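Local coordinates for beta-glucuronidase (uncultured Clostridium sp., PDB 6U7J), which hydrolyses beta-D-glucuronides and probably takes part in the gut microbial reactivation of estrogens from their glucuronide conjugates, at residues B[395-400]-B[433-438]; B[386-391]-B[426-431]. All coordinates share one frame; numbering follows the deposited sequence.

Interaction 1 (B[395-400]-B[433-438]); sequences VLKELY and TKYIRK
Leu396 faces Ile436 across the groove between two neighbouring helices, and their CA atoms, 6.7 Å apart, are the nearest of the two segments. The Leu396 side chain leaves with CG anti to the carbonyl carbon (chi1 -82°), which brings the branch carbon CD2 to 4.1 Å from Ile436 CD1. The two side chains meet methyl to methyl at about a right angle, a loose van der Waals touch. Ile436 reaches this point through CG1, set anti to its own backbone N (chi1 178°). Both residues are buried: Leu396 also rests on Val363 and Val432, Ile436 on Trp412 and Ile445. One residue on, Lys397 supplies aliphatic carbon to the more open flank. Its CB lies 3.6 Å from Tyr435 OH, at the rim of the phenol and near the ring plane, with CG and CD both 4.0 Å from that same oxygen. A bend at chi2 (57°) folds the chain past the hydroxyl, while the ammonium end leads away from the facing helix. The meeting is thus methylene against phenol oxygen, without a polar bond between the two. Further on, Tyr400 also points toward 433-438 without reaching contact distance, and its side chain touches Trp412 and Asp440. Hydrophobic on the inner side and mixed on the outer one, this is the lateral contact of adjacent outer helices in a TIM barrel, here helices 386-403 and 424-439, with Trp412 of the intervening strand 409-416 beneath them.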
loop_
_atom_site.group_PDB
_atom_site.type_symbol
_atom_site.label_atom_id
_atom_site.label_comp_id
_atom_site.label_asym_id
_atom_site.label_seq_id
_atom_site.Cartn_x
_atom_site.Cartn_y
_atom_site.Cartn_z
ATOM N N VAL B 395 -43.409 -0.422 1.022
ATOM C CA VAL B 395 -42.194 -0.568 0.218
ATOM C C VAL B 395 -42.148 -1.954 -0.418
ATOM O O VAL B 395 -41.689 -2.113 -1.558
ATOM C CB VAL B 395 -40.947 -0.271 1.070
ATOM C CG1 VAL B 395 -39.675 -0.710 0.353
ATOM C CG2 VAL B 395 -40.884 1.221 1.388
ATOM N N LEU B 396 -42.663 -2.968 0.278
ATOM C CA LEU B 396 -42.794 -4.297 -0.320
ATOM C C LEU B 396 -43.748 -4.289 -1.507
ATOM O O LEU B 396 -43.495 -4.945 -2.529
ATOM C CB LEU B 396 -43.281 -5.278 0.731
ATOM C CG LEU B 396 -42.171 -5.801 1.629
ATOM C CD1 LEU B 396 -42.817 -6.386 2.855
ATOM C CD2 LEU B 396 -41.306 -6.853 0.887
ATOM N N LYS B 397 -44.871 -3.577 -1.375
ATOM C CA LYS B 397 -45.801 -3.410 -2.488
ATOM C C LYS B 397 -45.095 -2.812 -3.702
ATOM O O LYS B 397 -45.235 -3.311 -4.828
ATOM C CB LYS B 397 -46.967 -2.523 -2.031
ATOM C CG LYS B 397 -47.953 -2.102 -3.115
ATOM C CD LYS B 397 -48.541 -3.298 -3.801
ATOM C CE LYS B 397 -49.816 -2.923 -4.554
ATOM N NZ LYS B 397 -50.240 -4.071 -5.414
ATOM N N GLU B 398 -44.327 -1.735 -3.483
ATOM C CA GLU B 398 -43.598 -1.076 -4.566
ATOM C C GLU B 398 -42.534 -1.999 -5.165
ATOM O O GLU B 398 -42.411 -2.107 -6.391
ATOM C CB GLU B 398 -42.942 0.203 -4.049
ATOM C CG GLU B 398 -43.774 1.483 -4.105
ATOM C CD GLU B 398 -42.979 2.671 -3.571
ATOM O OE1 GLU B 398 -42.857 2.783 -2.328
ATOM O OE2 GLU B 398 -42.435 3.466 -4.380
ATOM N N LEU B 399 -41.741 -2.661 -4.314
ATOM C CA LEU B 399 -40.721 -3.575 -4.836
ATOM C C LEU B 399 -41.354 -4.677 -5.677
ATOM O O LEU B 399 -40.876 -4.971 -6.781
ATOM C CB LEU B 399 -39.896 -4.192 -3.701
ATOM C CG LEU B 399 -38.810 -5.147 -4.206
ATOM C CD1 LEU B 399 -37.872 -4.478 -5.199
ATOM C CD2 LEU B 399 -38.022 -5.692 -3.051
ATOM N N TYR B 400 -42.449 -5.278 -5.188
ATOM C CA TYR B 400 -43.132 -6.315 -5.961
ATOM C C TYR B 400 -43.607 -5.773 -7.304
ATOM O O TYR B 400 -43.399 -6.401 -8.348
ATOM C CB TYR B 400 -44.309 -6.898 -5.170
ATOM C CG TYR B 400 -45.130 -7.869 -5.999
ATOM C CD1 TYR B 400 -44.660 -9.145 -6.275
ATOM C CD2 TYR B 400 -46.364 -7.484 -6.551
ATOM C CE1 TYR B 400 -45.399 -10.031 -7.061
ATOM C CE2 TYR B 400 -47.102 -8.350 -7.343
ATOM C CZ TYR B 400 -46.622 -9.623 -7.592
ATOM O OH TYR B 400 -47.362 -10.489 -8.363
ATOM N N THR B 433 -44.706 -10.602 6.828
ATOM C CA THR B 433 -44.601 -11.812 6.013
ATOM C C THR B 433 -45.943 -12.170 5.381
ATOM O O THR B 433 -46.009 -12.510 4.194
ATOM C CB THR B 433 -44.080 -12.980 6.848
ATOM O OG1 THR B 433 -44.767 -13.012 8.105
ATOM C CG2 THR B 433 -42.597 -12.837 7.098
ATOM N N LYS B 434 -47.028 -12.079 6.152
ATOM C CA LYS B 434 -48.347 -12.342 5.588
ATOM C C LYS B 434 -48.660 -11.395 4.438
ATOM O O LYS B 434 -49.247 -11.808 3.431
ATOM C CB LYS B 434 -49.407 -12.237 6.678
ATOM C CG LYS B 434 -49.571 -13.538 7.452
ATOM C CD LYS B 434 -50.262 -13.351 8.792
ATOM C CE LYS B 434 -51.156 -12.136 8.797
ATOM N NZ LYS B 434 -52.289 -12.305 7.844
ATOM N N TYR B 435 -48.234 -10.133 4.544
ATOM C CA TYR B 435 -48.546 -9.175 3.482
ATOM C C TYR B 435 -47.813 -9.507 2.183
ATOM O O TYR B 435 -48.396 -9.400 1.099
ATOM C CB TYR B 435 -48.217 -7.751 3.926
ATOM C CG TYR B 435 -48.591 -6.735 2.880
ATOM C CD1 TYR B 435 -47.616 -6.108 2.106
ATOM C CD2 TYR B 435 -49.933 -6.425 2.636
ATOM C CE1 TYR B 435 -47.964 -5.179 1.131
ATOM C CE2 TYR B 435 -50.290 -5.498 1.661
ATOM C CZ TYR B 435 -49.301 -4.878 0.916
ATOM O OH TYR B 435 -49.651 -3.971 -0.051
ATOM N N ILE B 436 -46.533 -9.897 2.261
ATOM C CA ILE B 436 -45.793 -10.165 1.026
ATOM C C ILE B 436 -46.262 -11.475 0.416
ATOM O O ILE B 436 -46.261 -11.635 -0.811
ATOM C CB ILE B 436 -44.262 -10.146 1.272
ATOM C CG1 ILE B 436 -43.481 -10.471 -0.002
ATOM C CG2 ILE B 436 -43.854 -11.117 2.357
ATOM C CD1 ILE B 436 -43.718 -9.506 -1.172
ATOM N N ARG B 437 -46.696 -12.420 1.251
ATOM C CA ARG B 437 -47.260 -13.662 0.719
ATOM C C ARG B 437 -48.555 -13.412 -0.041
ATOM O O ARG B 437 -48.827 -14.106 -1.027
ATOM C CB ARG B 437 -47.483 -14.665 1.847
ATOM C CG ARG B 437 -46.198 -15.327 2.309
ATOM C CD ARG B 437 -46.469 -16.492 3.238
ATOM N NE ARG B 437 -45.279 -16.792 4.019
ATOM C CZ ARG B 437 -44.267 -17.525 3.575
ATOM N NH1 ARG B 437 -44.309 -18.053 2.348
ATOM N NH2 ARG B 437 -43.221 -17.734 4.361
ATOM N N LYS B 438 -49.349 -12.408 0.370
ATOM C CA LYS B 438 -50.578 -12.134 -0.373
ATOM C C LYS B 438 -50.283 -11.458 -1.709
ATOM O O LYS B 438 -51.031 -11.644 -2.672
ATOM C CB LYS B 438 -51.561 -11.294 0.459
ATOM C CG LYS B 438 -52.911 -11.128 -0.246
ATOM C CD LYS B 438 -54.129 -11.343 0.664
ATOM C CE LYS B 438 -54.188 -10.303 1.774
ATOM N NZ LYS B 438 -55.185 -9.220 1.480
#

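Interaction 2 (B[386-391]-B[426-431]); sequences EKTLAY and RNYFEE
Helices 386-403 and 424-439 are consecutive members of the TIM-barrel's outer helical layer, and Leu389 and Tyr428 meet where both are near their N-terminal ends. The short segments run almost parallel, their axes 10.5 Å apart and crossing at -18°. The main piece is a CH-pi contact: Leu389 CD1 sits over one face of the Tyr428 ring, 4.0 Å from its centroid and only 10° off the normal. Closer to the backbone, Leu389 CB and CA each come to 3.5 Å from Tyr428 CE2. With CG anti to the backbone N (chi1 -176°), Tyr428 extends its ring across the groove, and the hydroxyl arrives beside Thr388, whose CG2 is 3.4 Å from Tyr428 OH. The methyl approaches obliquely. Both methyls of Leu389 also meet Glu431 CB, CD2 at 4.0 Å, the two side chains crossing at about a right angle. Phe379 adds an edge-to-face ring contact to Tyr428. The touching surfaces are mostly carbon, and the polar groups Thr388 OG1, Tyr428 OH and the Glu431 carboxylate bond to Trp149 O, His392 ND1 and Lys393 NZ, the last in a salt bridge. The hydrogen bond from Tyr428 OH to His392 should hold the far end of the ring in place, while the flat packing against Leu389 opposes its turning about the CB-CG bond.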
loop_
_atom_site.group_PDB
_atom_site.type_symbol
_atom_site.label_atom_id
_atom_site.label_comp_id
_atom_site.label_asym_id
_atom_site.label_seq_id
_atom_site.Cartn_x
_atom_site.Cartn_y
_atom_site.Cartn_z
ATOM N N GLU B 386 -46.257 0.819 14.471
ATOM C CA GLU B 386 -47.300 0.518 13.481
ATOM C C GLU B 386 -47.047 1.261 12.172
ATOM O O GLU B 386 -47.542 0.862 11.110
ATOM C CB GLU B 386 -48.685 0.901 14.046
ATOM C CG GLU B 386 -48.916 2.425 14.164
ATOM C CD GLU B 386 -50.395 2.851 14.104
ATOM O OE1 GLU B 386 -50.679 4.040 14.401
ATOM O OE2 GLU B 386 -51.267 2.010 13.755
ATOM N N LYS B 387 -46.266 2.334 12.259
ATOM C CA LYS B 387 -45.896 3.224 11.180
ATOM C C LYS B 387 -44.881 2.669 10.250
ATOM O O LYS B 387 -45.058 2.692 9.022
ATOM C CB LYS B 387 -45.237 4.497 11.688
ATOM C CG LYS B 387 -46.285 5.353 11.918
ATOM C CD LYS B 387 -47.068 5.314 10.739
ATOM C CE LYS B 387 -48.351 5.433 11.424
ATOM N NZ LYS B 387 -48.271 6.919 11.794
ATOM N N THR B 388 -43.740 2.451 10.866
ATOM C CA THR B 388 -42.723 1.652 10.262
ATOM C C THR B 388 -43.381 0.482 9.570
ATOM O O THR B 388 -43.106 0.211 8.404
ATOM C CB THR B 388 -41.781 1.188 11.344
ATOM O OG1 THR B 388 -41.436 2.307 12.166
ATOM C CG2 THR B 388 -40.546 0.595 10.676
ATOM N N LEU B 389 -44.279 -0.206 10.283
ATOM C CA LEU B 389 -44.902 -1.409 9.742
ATOM C C LEU B 389 -45.702 -1.102 8.479
ATOM O O LEU B 389 -45.589 -1.813 7.470
ATOM C CB LEU B 389 -45.782 -2.053 10.819
ATOM C CG LEU B 389 -46.619 -3.278 10.425
ATOM C CD1 LEU B 389 -45.765 -4.284 9.699
ATOM C CD2 LEU B 389 -47.277 -3.914 11.651
ATOM N N ALA B 390 -46.529 -0.051 8.514
ATOM C CA ALA B 390 -47.322 0.283 7.334
ATOM C C ALA B 390 -46.422 0.729 6.188
ATOM O O ALA B 390 -46.645 0.349 5.031
ATOM C CB ALA B 390 -48.351 1.362 7.664
ATOM N N TYR B 391 -45.368 1.496 6.501
ATOM C CA TYR B 391 -44.449 1.922 5.452
ATOM C C TYR B 391 -43.664 0.727 4.905
ATOM O O TYR B 391 -43.435 0.624 3.694
ATOM C CB TYR B 391 -43.523 3.021 5.988
ATOM C CG TYR B 391 -42.510 3.454 4.962
ATOM C CD1 TYR B 391 -42.915 4.084 3.796
ATOM C CD2 TYR B 391 -41.149 3.186 5.139
ATOM C CE1 TYR B 391 -42.007 4.459 2.841
ATOM C CE2 TYR B 391 -40.223 3.567 4.193
ATOM C CZ TYR B 391 -40.660 4.199 3.045
ATOM O OH TYR B 391 -39.761 4.570 2.087
ATOM N N ARG B 426 -42.252 -10.323 16.962
ATOM C CA ARG B 426 -42.975 -11.431 16.345
ATOM C C ARG B 426 -44.216 -10.945 15.595
ATOM O O ARG B 426 -44.433 -11.315 14.433
ATOM C CB ARG B 426 -43.358 -12.470 17.400
ATOM C CG ARG B 426 -43.964 -13.750 16.801
ATOM C CD ARG B 426 -44.766 -14.523 17.825
ATOM N NE ARG B 426 -44.069 -14.559 19.105
ATOM C CZ ARG B 426 -43.218 -15.515 19.453
ATOM N NH1 ARG B 426 -42.979 -16.513 18.608
ATOM N NH2 ARG B 426 -42.612 -15.472 20.638
ATOM N N ASN B 427 -45.047 -10.117 16.241
ATOM C CA ASN B 427 -46.232 -9.584 15.563
ATOM C C ASN B 427 -45.852 -8.747 14.344
ATOM O O ASN B 427 -46.524 -8.806 13.306
ATOM C CB ASN B 427 -47.064 -8.736 16.530
ATOM C CG ASN B 427 -47.888 -9.575 17.497
ATOM O OD1 ASN B 427 -47.939 -10.805 17.399
ATOM N ND2 ASN B 427 -48.523 -8.907 18.456
ATOM N N TYR B 428 -44.795 -7.935 14.465
ATOM C CA TYR B 428 -44.370 -7.076 13.362
ATOM C C TYR B 428 -44.087 -7.905 12.123
ATOM O O TYR B 428 -44.665 -7.679 11.055
ATOM C CB TYR B 428 -43.127 -6.266 13.768
ATOM C CG TYR B 428 -42.676 -5.269 12.721
ATOM C CD1 TYR B 428 -41.940 -5.675 11.613
ATOM C CD2 TYR B 428 -42.996 -3.918 12.838
ATOM C CE1 TYR B 428 -41.547 -4.773 10.652
ATOM C CE2 TYR B 428 -42.589 -2.999 11.881
ATOM C CZ TYR B 428 -41.875 -3.434 10.790
ATOM O OH TYR B 428 -41.484 -2.533 9.829
ATOM N N PHE B 429 -43.215 -8.894 12.253
ATOM C CA PHE B 429 -42.798 -9.629 11.074
ATOM C C PHE B 429 -43.835 -10.634 10.614
ATOM O O PHE B 429 -43.850 -10.982 9.429
ATOM C CB PHE B 429 -41.434 -10.274 11.341
ATOM C CG PHE B 429 -40.319 -9.260 11.359
ATOM C CD1 PHE B 429 -39.831 -8.735 10.170
ATOM C CD2 PHE B 429 -39.837 -8.764 12.550
ATOM C CE1 PHE B 429 -38.825 -7.767 10.172
ATOM C CE2 PHE B 429 -38.837 -7.798 12.567
ATOM C CZ PHE B 429 -38.330 -7.300 11.369
ATOM N N GLU B 430 -44.719 -11.090 11.503
ATOM C CA GLU B 430 -45.840 -11.901 11.040
ATOM C C GLU B 430 -46.739 -11.097 10.121
ATOM O O GLU B 430 -47.168 -11.590 9.067
ATOM C CB GLU B 430 -46.658 -12.434 12.211
ATOM C CG GLU B 430 -47.664 -13.474 11.754
ATOM C CD GLU B 430 -48.683 -13.813 12.813
ATOM O OE1 GLU B 430 -49.310 -14.891 12.712
ATOM O OE2 GLU B 430 -48.857 -13.001 13.744
ATOM N N GLU B 431 -47.032 -9.850 10.505
ATOM C CA GLU B 431 -47.769 -8.958 9.621
ATOM C C GLU B 431 -47.033 -8.771 8.300
ATOM O O GLU B 431 -47.622 -8.915 7.222
ATOM C CB GLU B 431 -47.997 -7.618 10.315
ATOM C CG GLU B 431 -49.381 -7.480 10.917
ATOM C CD GLU B 431 -50.472 -7.781 9.900
ATOM O OE1 GLU B 431 -50.615 -7.006 8.926
ATOM O OE2 GLU B 431 -51.167 -8.808 10.064
#

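In the fold
Interactions 1 and 2 lie at successive levels of one helix pair, 386-403 against 424-439, their centres about 12 Å apart. His392, Lys393 and Val432 belong to the short gaps between the levels and tie into one contact or the other. Interaction 2 is the more peripheral, its centre about 21 Å from the centre of the chain, against about 14 Å for that of interaction 1. It stands near the helix N-termini, hence on the side of the C-terminal strand ends, where TIM-barrel glycosidases carry their active site. Both also neighbour the sugar-binding domain: Glu398 hydrogen-bonds to His117, Thr388 to Trp149 and Tyr391 to Lys118.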